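Local coordinates for protein citryl-spermidine/3,4-dihydroxybenzoyl-citryl-spermidine:spermidine ligase (Bacillus anthracis, PDB 3TO3) that catalyses the ATP-dependent condensation of spermidine with citryl-spermidine intermediates during biosynthesis of the siderophore petrobactin, at residues V27-Q30 with L31-L35; V100-F103 with L104-F108. All blocks are in the same frame, centred on the assembly; numbering follows the deposited sequence.

Interaction 1: residues V27-Q30 with L31-L35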
loop_
_atom_site.group_PDB
_atom_site.type_symbol
_atom_site.label_atom_id
_atom_site.label_comp_id
_atom_site.label_asym_id
_atom_site.label_seq_id
_atom_site.Cartn_x
_atom_site.Cartn_y
_atom_site.Cartn_z
ATOM N N VAL B 27 9.126 -5.556 -21.290
ATOM C CA VAL B 27 9.578 -5.179 -19.966
ATOM C C VAL B 27 10.841 -5.933 -19.594
ATOM O O VAL B 27 11.744 -5.370 -18.997
ATOM C CB VAL B 27 8.472 -5.372 -18.900
ATOM C CG1 VAL B 27 9.058 -5.299 -17.504
ATOM C CG2 VAL B 27 7.365 -4.310 -19.070
ATOM N N LEU B 28 10.920 -7.208 -19.968
ATOM C CA LEU B 28 12.155 -7.941 -19.791
ATOM C C LEU B 28 13.299 -7.323 -20.607
ATOM O O LEU B 28 14.419 -7.190 -20.118
ATOM C CB LEU B 28 11.978 -9.406 -20.173
ATOM C CG LEU B 28 11.393 -10.277 -19.079
ATOM C CD1 LEU B 28 11.094 -11.653 -19.657
ATOM C CD2 LEU B 28 12.426 -10.371 -17.985
ATOM N N ARG B 29 13.010 -6.944 -21.846
ATOM C CA ARG B 29 14.034 -6.374 -22.709
ATOM C C ARG B 29 14.630 -5.095 -22.091
ATOM O O ARG B 29 15.860 -4.951 -22.000
ATOM C CB ARG B 29 13.479 -6.133 -24.123
ATOM C CG ARG B 29 14.430 -5.405 -25.045
ATOM C CD ARG B 29 13.847 -5.242 -26.466
ATOM N NE ARG B 29 12.663 -4.366 -26.490
ATOM C CZ ARG B 29 12.668 -3.066 -26.175
ATOM N NH1 ARG B 29 13.791 -2.468 -25.800
ATOM N NH2 ARG B 29 11.548 -2.352 -26.218
ATOM N N GLN B 30 13.765 -4.181 -21.646
ATOM C CA GLN B 30 14.248 -2.908 -21.124
ATOM C C GLN B 30 15.009 -3.217 -19.821
ATOM O O GLN B 30 16.082 -2.663 -19.592
ATOM C CB GLN B 30 13.117 -1.868 -20.944
ATOM C CG GLN B 30 12.427 -1.482 -22.295
ATOM C CD GLN B 30 11.405 -0.334 -22.202
ATOM O OE1 GLN B 30 10.693 -0.036 -23.180
ATOM N NE2 GLN B 30 11.355 0.337 -21.045
ATOM N N LEU B 31 14.500 -4.164 -19.025
ATOM C CA LEU B 31 15.201 -4.573 -17.791
ATOM C C LEU B 31 16.637 -5.052 -18.065
ATOM O O LEU B 31 17.581 -4.573 -17.455
ATOM C CB LEU B 31 14.428 -5.644 -17.017
ATOM C CG LEU B 31 15.032 -6.226 -15.725
ATOM C CD1 LEU B 31 15.278 -5.163 -14.655
ATOM C CD2 LEU B 31 14.105 -7.291 -15.168
ATOM N N VAL B 32 16.794 -5.994 -18.989
ATOM C CA VAL B 32 18.089 -6.571 -19.209
ATOM C C VAL B 32 19.024 -5.499 -19.787
ATOM O O VAL B 32 20.155 -5.360 -19.341
ATOM C CB VAL B 32 18.001 -7.873 -20.081
ATOM C CG1 VAL B 32 19.385 -8.373 -20.455
ATOM C CG2 VAL B 32 17.223 -8.977 -19.316
ATOM N N GLU B 33 18.526 -4.714 -20.738
ATOM C CA GLU B 33 19.285 -3.594 -21.300
ATOM C C GLU B 33 19.856 -2.696 -20.238
ATOM O O GLU B 33 21.040 -2.349 -20.281
ATOM C CB GLU B 33 18.441 -2.762 -22.284
ATOM C CG GLU B 33 18.141 -3.534 -23.558
ATOM C CD GLU B 33 17.239 -2.792 -24.554
ATOM O OE1 GLU B 33 16.767 -1.662 -24.249
ATOM O OE2 GLU B 33 17.007 -3.357 -25.662
ATOM N N SER B 34 19.040 -2.321 -19.264
ATOM C CA SER B 34 19.558 -1.390 -18.265
ATOM C C SER B 34 20.443 -2.078 -17.212
ATOM O O SER B 34 21.376 -1.449 -16.711
ATOM C CB SER B 34 18.463 -0.517 -17.624
ATOM O OG SER B 34 17.609 -1.289 -16.816
ATOM N N LEU B 35 20.187 -3.353 -16.899
ATOM C CA LEU B 35 21.064 -4.053 -15.942
ATOM C C LEU B 35 22.481 -4.209 -16.536
ATOM O O LEU B 35 23.466 -4.011 -15.848
ATOM C CB LEU B 35 20.500 -5.411 -15.529
ATOM C CG LEU B 35 19.195 -5.431 -14.715
ATOM C CD1 LEU B 35 18.708 -6.847 -14.585
ATOM C CD2 LEU B 35 19.396 -4.831 -13.355
#

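Interaction 2: residues V100-F103 with L104-F108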
loop_
_atom_site.group_PDB
_atom_site.type_symbol
_atom_site.label_atom_id
_atom_site.label_comp_id
_atom_site.label_asym_id
_atom_site.label_seq_id
_atom_site.Cartn_x
_atom_site.Cartn_y
_atom_site.Cartn_z
ATOM N N VAL B 100 9.315 -12.600 -14.523
ATOM C CA VAL B 100 10.275 -11.556 -14.262
ATOM C C VAL B 100 10.811 -11.727 -12.827
ATOM O O VAL B 100 11.999 -11.535 -12.570
ATOM C CB VAL B 100 9.683 -10.142 -14.538
ATOM C CG1 VAL B 100 8.723 -9.735 -13.454
ATOM C CG2 VAL B 100 10.779 -9.128 -14.629
ATOM N N ALA B 101 9.959 -12.151 -11.896
ATOM C CA ALA B 101 10.428 -12.374 -10.535
ATOM C C ALA B 101 11.533 -13.436 -10.479
ATOM O O ALA B 101 12.539 -13.258 -9.776
ATOM C CB ALA B 101 9.258 -12.753 -9.586
ATOM N N GLN B 102 11.336 -14.542 -11.201
ATOM C CA GLN B 102 12.319 -15.623 -11.217
ATOM C C GLN B 102 13.645 -15.173 -11.842
ATOM O O GLN B 102 14.734 -15.464 -11.301
ATOM C CB GLN B 102 11.775 -16.873 -11.945
ATOM C CG GLN B 102 12.603 -18.135 -11.714
ATOM C CD GLN B 102 12.213 -19.294 -12.626
ATOM O OE1 GLN B 102 11.203 -19.236 -13.342
ATOM N NE2 GLN B 102 13.021 -20.365 -12.601
ATOM N N PHE B 103 13.550 -14.483 -12.982
ATOM C CA PHE B 103 14.740 -13.949 -13.615
ATOM C C PHE B 103 15.503 -13.121 -12.567
ATOM O O PHE B 103 16.668 -13.377 -12.298
ATOM C CB PHE B 103 14.403 -13.117 -14.870
ATOM C CG PHE B 103 15.584 -12.352 -15.416
ATOM C CD1 PHE B 103 16.593 -13.004 -16.106
ATOM C CD2 PHE B 103 15.712 -10.982 -15.193
ATOM C CE1 PHE B 103 17.703 -12.308 -16.590
ATOM C CE2 PHE B 103 16.820 -10.286 -15.662
ATOM C CZ PHE B 103 17.820 -10.958 -16.363
ATOM N N LEU B 104 14.841 -12.153 -11.944
ATOM C CA LEU B 104 15.544 -11.295 -10.984
ATOM C C LEU B 104 16.028 -12.061 -9.742
ATOM O O LEU B 104 17.130 -11.825 -9.245
ATOM C CB LEU B 104 14.719 -10.058 -10.608
ATOM C CG LEU B 104 14.635 -8.978 -11.695
ATOM C CD1 LEU B 104 13.850 -7.762 -11.226
ATOM C CD2 LEU B 104 16.009 -8.525 -12.103
ATOM N N GLU B 105 15.219 -12.983 -9.236
ATOM C CA GLU B 105 15.662 -13.759 -8.078
ATOM C C GLU B 105 16.916 -14.581 -8.383
ATOM O O GLU B 105 17.833 -14.634 -7.570
ATOM C CB GLU B 105 14.543 -14.656 -7.535
ATOM C CG GLU B 105 13.564 -13.917 -6.648
ATOM C CD GLU B 105 12.212 -14.596 -6.550
ATOM O OE1 GLU B 105 12.030 -15.691 -7.144
ATOM O OE2 GLU B 105 11.324 -14.011 -5.881
ATOM N N GLU B 106 16.951 -15.221 -9.551
ATOM C CA GLU B 106 18.070 -16.102 -9.890
ATOM C C GLU B 106 19.349 -15.301 -10.166
ATOM O O GLU B 106 20.424 -15.634 -9.700
ATOM C CB GLU B 106 17.689 -17.044 -11.046
ATOM C CG GLU B 106 16.465 -17.886 -10.684
ATOM C CD GLU B 106 16.150 -19.034 -11.644
ATOM O OE1 GLU B 106 16.382 -18.888 -12.856
ATOM O OE2 GLU B 106 15.651 -20.091 -11.170
ATOM N N VAL B 107 19.213 -14.217 -10.904
ATOM C CA VAL B 107 20.331 -13.341 -11.181
ATOM C C VAL B 107 20.910 -12.671 -9.927
ATOM O O VAL B 107 22.111 -12.471 -9.816
ATOM C CB VAL B 107 19.881 -12.308 -12.247
ATOM C CG1 VAL B 107 20.754 -11.074 -12.243
ATOM C CG2 VAL B 107 19.887 -12.988 -13.583
ATOM N N PHE B 108 20.058 -12.340 -8.966
ATOM C CA PHE B 108 20.534 -11.713 -7.735
ATOM C C PHE B 108 20.907 -12.675 -6.580
ATOM O O PHE B 108 21.187 -12.239 -5.451
ATOM C CB PHE B 108 19.653 -10.524 -7.327
ATOM C CG PHE B 108 19.702 -9.379 -8.331
ATOM C CD1 PHE B 108 20.903 -8.740 -8.619
ATOM C CD2 PHE B 108 18.569 -8.961 -8.998
ATOM C CE1 PHE B 108 20.967 -7.705 -9.551
ATOM C CE2 PHE B 108 18.626 -7.909 -9.940
ATOM C CZ PHE B 108 19.828 -7.287 -10.213
#

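Interaction 1: residues V27-Q30 with L31-L35
L31 begins the second half of this helical stretch by closing an i to i+4 bond with V27: its N lies 3.0 Å from V27 O. Its CB also rests against that carbonyl oxygen and against L28 O. The leucine side chains of L28 and L31 barely touch, with L28 CD2 and L31 CD2 4.5 Å apart; L28 packs on V100, and L31 on V100 and L104, of helix 100-110.

V32 follows, its N bonded to L28 O at 2.9 Å. A branched side chain suits this buried spot, since V32 CG2 can rest 3.4 Å from L28 O with CG1 turned to the other flank of CB.

The stretch belongs to the second half of helix 18-37 in this IucA/IucC-family synthetase, and it is amphipathic: V27, L28, L31 and V32 supply the apolar side, R29, Q30 and E33 the polar one.

E33 N bonds to R29 O at 3.0 Å, and the two side chains, lying side by side and pointing the same way, add the classic i, i+4 salt bridge between partly exposed residues. The arginine has CG anti to its N (chi1 174°) and then bends at chi3 (66°), which swings NH1 round to the glutamate. R29 NH1 to E33 OE2 is a weak bond of 3.3 Å, with the carboxylate at the guanidinium edge and the two planes 51° apart. Two donors share E33 OE2, the stronger being the backbone N of I83.

S34 N bonds to Q30 O at 3.0 Å, and its small side chain suits a buried place where OG meets T573 OG1, while Q30 OE1 accepts from R26 NE and Q30 NE2 donates to the backbone O of H161, a residue of the ATP pocket.

Interaction 2: residues V100-F103 with L104-F108
V107 CG2 lies over one face of the F103 ring, displaced toward its rim, in a CH-pi contact one helical turn long, 4.2 Å from the F103 ring centroid. Both residues belong to helix 100-110, the alpha-helix that follows the small antiparallel sheet ending with strand 94-96 and packs beside helices 18-37 and 115-138. F103 CG stands anti to its N (chi1 170°), which carries the ring along the helix flank. L104 CD2 approaches F103 CD2 to 4.0 Å, while Y68 meets the same ring edge-to-face. Large apolar groups suit this flank because strand and helix surfaces close over it.

The main chain supplies a regular run of i to i+4 bonds. V100 O, A101 O, Q102 O and F103 O accept from the N atoms of L104, E105, E106 and V107 in turn; the shortest, E105 N to A101 O, is 2.7 Å. Earlier in the turn, the N of Q102 is taken up by S99 OG, as befits a residue in the first turn of a helix, where no preceding turn offers a carbonyl.

Among the side chains, E106 gathers several donors. Its OE1 is hydrogen-bonded to Y68 OH and forms a salt bridge with R89, so this buried carboxylate is probably kept charged by its surroundings. OE2 accepts from Q102 NE2 and has a further partner outside the segment; the neutral amide of partly exposed Q102 suits this donor role. E106 OE2 lies almost in that amide's plane, whereas NE2 comes at it from above the carboxylate plane. The two planes stand 75° apart, and the bond is an ordinary, fairly straight one: Q102 NE2 to E106 OE2 is 3.0 Å, with an N-H...O angle of 166°.

Interactions 1 and 2 are short stretches of two helices, 18-37 and 100-110, that pack together. Their apolar residues meet directly, V32 CG2 lying 3.6 Å from F103 CZ. Both stretches are largely buried, share helix 115-138 as a neighbour and lie against the small antiparallel sheet. Each also keeps one i, i+4 polar pair that includes a partly exposed residue, between two charged groups in interaction 1 and between an amide and a carboxylate in interaction 2. Their places in the fold differ: the side chain of Q30 is about 9 Å from bound ATP, whereas interaction 2 lies away from the nucleotide and its A101 packs on K359 of the second subunit.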